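Major capsid protein P2 (Pseudoalteromonas phage pm2, PDB 2VVF) forms the protein shell of this lipid-containing marine phage as its major capsid protein, assembling into trimers of double jelly-roll subunits. Local coordinates at residues N46-L51 / E115-I120. Numbering follows the deposited sequence.
Sequences NVRVEL and EIKFDI
Arg48 and Lys117 face each other as an antiparallel hydrogen-bonded pair, Arg48 N giving a bond of 2.8 Å to Lys117 O and Lys117 N returning one to Arg48 O. Their side chains slant across one another. The Arg48 chain bends at chi3 (-85°), which turns the guanidinium toward the neighbouring strand, Lys117 O lying over one of its faces, and brings Arg48 NH2 to 3.3 Å from Lys117 CB. Asp119 OD1 lies at the guanidinium edge, near its plane, and makes a long salt bridge with Arg48 NH2 (3.6 Å); its firmer partner is Ser18 OG, by a hydrogen bond. Asp119 OD2 accepts an N-H of Asn46 ND2 (2.8 Å) through its anti lone pair; the bond is almost straight (176°) and lies in the amide plane, although amide and carboxylate planes differ by 74°. Glu50, extended beyond CG, lays its carboxylate against Lys117 CD and forms a salt bridge, Glu50 OE1 to Lys117 NZ (3.6 Å). On the buried apolar face, Val47 CG2 meets Phe118 CB at 4.0 Å, and Val49 CG2 meets Ile116 CG1 at 4.2 Å. Strands 44-51 and 114-120 are the inner pair of a four-stranded antiparallel sheet, flanked by 54-59 and 18-23, in the N-terminal jelly roll of a double jelly-roll capsid protein.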
loop_
_atom_site.group_PDB
_atom_site.type_symbol
_atom_site.label_atom_id
_atom_site.label_comp_id
_atom_site.label_asym_id
_atom_site.label_seq_id
_atom_site.Cartn_x
_atom_site.Cartn_y
_atom_site.Cartn_z
ATOM N N ASN A 46 1.972 -32.433 -7.838
ATOM C CA ASN A 46 0.760 -32.405 -8.647
ATOM C C ASN A 46 -0.454 -31.816 -7.940
ATOM O O ASN A 46 -1.464 -32.489 -7.752
ATOM C CB ASN A 46 0.451 -33.795 -9.203
ATOM C CG ASN A 46 1.675 -34.463 -9.806
ATOM O OD1 ASN A 46 2.410 -33.851 -10.584
ATOM N ND2 ASN A 46 1.916 -35.715 -9.429
ATOM N N VAL A 47 -0.356 -30.542 -7.575
ATOM C CA VAL A 47 -1.457 -29.852 -6.922
ATOM C C VAL A 47 -2.438 -29.366 -7.983
ATOM O O VAL A 47 -2.081 -28.578 -8.857
ATOM C CB VAL A 47 -0.953 -28.694 -6.046
ATOM C CG1 VAL A 47 -2.108 -28.070 -5.273
ATOM C CG2 VAL A 47 0.134 -29.182 -5.099
ATOM N N ARG A 48 -3.667 -29.863 -7.922
ATOM C CA ARG A 48 -4.680 -29.486 -8.895
ATOM C C ARG A 48 -5.954 -28.981 -8.239
ATOM O O ARG A 48 -6.515 -29.629 -7.356
ATOM C CB ARG A 48 -5.008 -30.665 -9.817
ATOM C CG ARG A 48 -3.845 -31.617 -10.058
ATOM C CD ARG A 48 -4.333 -33.004 -10.455
ATOM N NE ARG A 48 -4.643 -33.834 -9.292
ATOM C CZ ARG A 48 -3.817 -34.737 -8.772
ATOM N NH1 ARG A 48 -2.622 -34.935 -9.310
ATOM N NH2 ARG A 48 -4.187 -35.444 -7.713
ATOM N N VAL A 49 -6.413 -27.821 -8.695
ATOM C CA VAL A 49 -7.656 -27.237 -8.216
ATOM C C VAL A 49 -8.719 -27.616 -9.239
ATOM O O VAL A 49 -8.645 -27.211 -10.398
ATOM C CB VAL A 49 -7.538 -25.708 -8.061
ATOM C CG1 VAL A 49 -8.876 -25.107 -7.677
ATOM C CG2 VAL A 49 -6.474 -25.357 -7.030
ATOM N N GLU A 50 -9.675 -28.440 -8.825
ATOM C CA GLU A 50 -10.709 -28.909 -9.739
ATOM C C GLU A 50 -12.120 -28.459 -9.383
ATOM O O GLU A 50 -12.558 -28.580 -8.239
ATOM C CB GLU A 50 -10.663 -30.431 -9.866
ATOM C CG GLU A 50 -9.278 -30.984 -10.158
ATOM C CD GLU A 50 -9.283 -32.487 -10.326
ATOM O OE1 GLU A 50 -10.273 -33.128 -9.918
ATOM O OE2 GLU A 50 -8.297 -33.027 -10.871
ATOM N N LEU A 51 -12.829 -27.963 -10.390
ATOM C CA LEU A 51 -14.209 -27.528 -10.232
ATOM C C LEU A 51 -15.079 -28.436 -11.091
ATOM O O LEU A 51 -14.992 -28.408 -12.320
ATOM C CB LEU A 51 -14.368 -26.078 -10.697
ATOM C CG LEU A 51 -13.507 -25.008 -10.019
ATOM C CD1 LEU A 51 -14.123 -23.630 -10.217
ATOM C CD2 LEU A 51 -13.324 -25.310 -8.541
ATOM N N GLU A 115 -12.577 -29.345 -5.456
ATOM C CA GLU A 115 -11.490 -30.108 -4.862
ATOM C C GLU A 115 -10.101 -29.520 -5.079
ATOM O O GLU A 115 -9.839 -28.835 -6.070
ATOM C CB GLU A 115 -11.510 -31.528 -5.432
ATOM C CG GLU A 115 -11.586 -32.628 -4.395
ATOM C CD GLU A 115 -11.923 -33.972 -5.009
ATOM O OE1 GLU A 115 -13.121 -34.234 -5.243
ATOM O OE2 GLU A 115 -10.990 -34.759 -5.276
ATOM N N ILE A 116 -9.200 -29.849 -4.159
ATOM C CA ILE A 116 -7.802 -29.459 -4.260
ATOM C C ILE A 116 -6.992 -30.737 -4.069
ATOM O O ILE A 116 -6.668 -31.120 -2.944
ATOM C CB ILE A 116 -7.414 -28.387 -3.227
ATOM C CG1 ILE A 116 -8.100 -27.061 -3.550
ATOM C CG2 ILE A 116 -5.905 -28.196 -3.207
ATOM C CD1 ILE A 116 -7.709 -25.938 -2.615
ATOM N N LYS A 117 -6.727 -31.424 -5.173
ATOM C CA LYS A 117 -6.003 -32.685 -5.139
ATOM C C LYS A 117 -4.492 -32.496 -5.171
ATOM O O LYS A 117 -3.991 -31.491 -5.673
ATOM C CB LYS A 117 -6.448 -33.588 -6.293
ATOM C CG LYS A 117 -7.912 -33.988 -6.239
ATOM C CD LYS A 117 -8.430 -34.374 -7.614
ATOM C CE LYS A 117 -8.296 -35.869 -7.860
ATOM N NZ LYS A 117 -9.398 -36.391 -8.714
ATOM N N PHE A 118 -3.777 -33.479 -4.638
ATOM C CA PHE A 118 -2.321 -33.444 -4.601
ATOM C C PHE A 118 -1.779 -34.803 -4.175
ATOM O O PHE A 118 -2.499 -35.612 -3.593
ATOM C CB PHE A 118 -1.831 -32.354 -3.640
ATOM C CG PHE A 118 -2.297 -32.540 -2.223
ATOM C CD1 PHE A 118 -3.499 -32.001 -1.798
ATOM C CD2 PHE A 118 -1.536 -33.266 -1.319
ATOM C CE1 PHE A 118 -3.934 -32.176 -0.496
ATOM C CE2 PHE A 118 -1.965 -33.444 -0.015
ATOM C CZ PHE A 118 -3.165 -32.899 0.396
ATOM N N ASP A 119 -0.508 -35.045 -4.471
ATOM C CA ASP A 119 0.136 -36.303 -4.117
ATOM C C ASP A 119 1.256 -36.066 -3.109
ATOM O O ASP A 119 2.062 -35.147 -3.267
ATOM C CB ASP A 119 0.704 -36.982 -5.366
ATOM C CG ASP A 119 -0.310 -37.082 -6.489
ATOM O OD1 ASP A 119 -1.501 -37.322 -6.198
ATOM O OD2 ASP A 119 0.084 -36.922 -7.663
ATOM N N ILE A 120 1.304 -36.894 -2.072
ATOM C CA ILE A 120 2.347 -36.776 -1.060
ATOM C C ILE A 120 3.527 -37.664 -1.437
ATOM O O ILE A 120 3.374 -38.873 -1.623
ATOM C CB ILE A 120 1.818 -37.105 0.351
ATOM C CG1 ILE A 120 0.501 -36.372 0.614
ATOM C CG2 ILE A 120 2.855 -36.742 1.407
ATOM C CD1 ILE A 120 -0.045 -36.578 2.011
#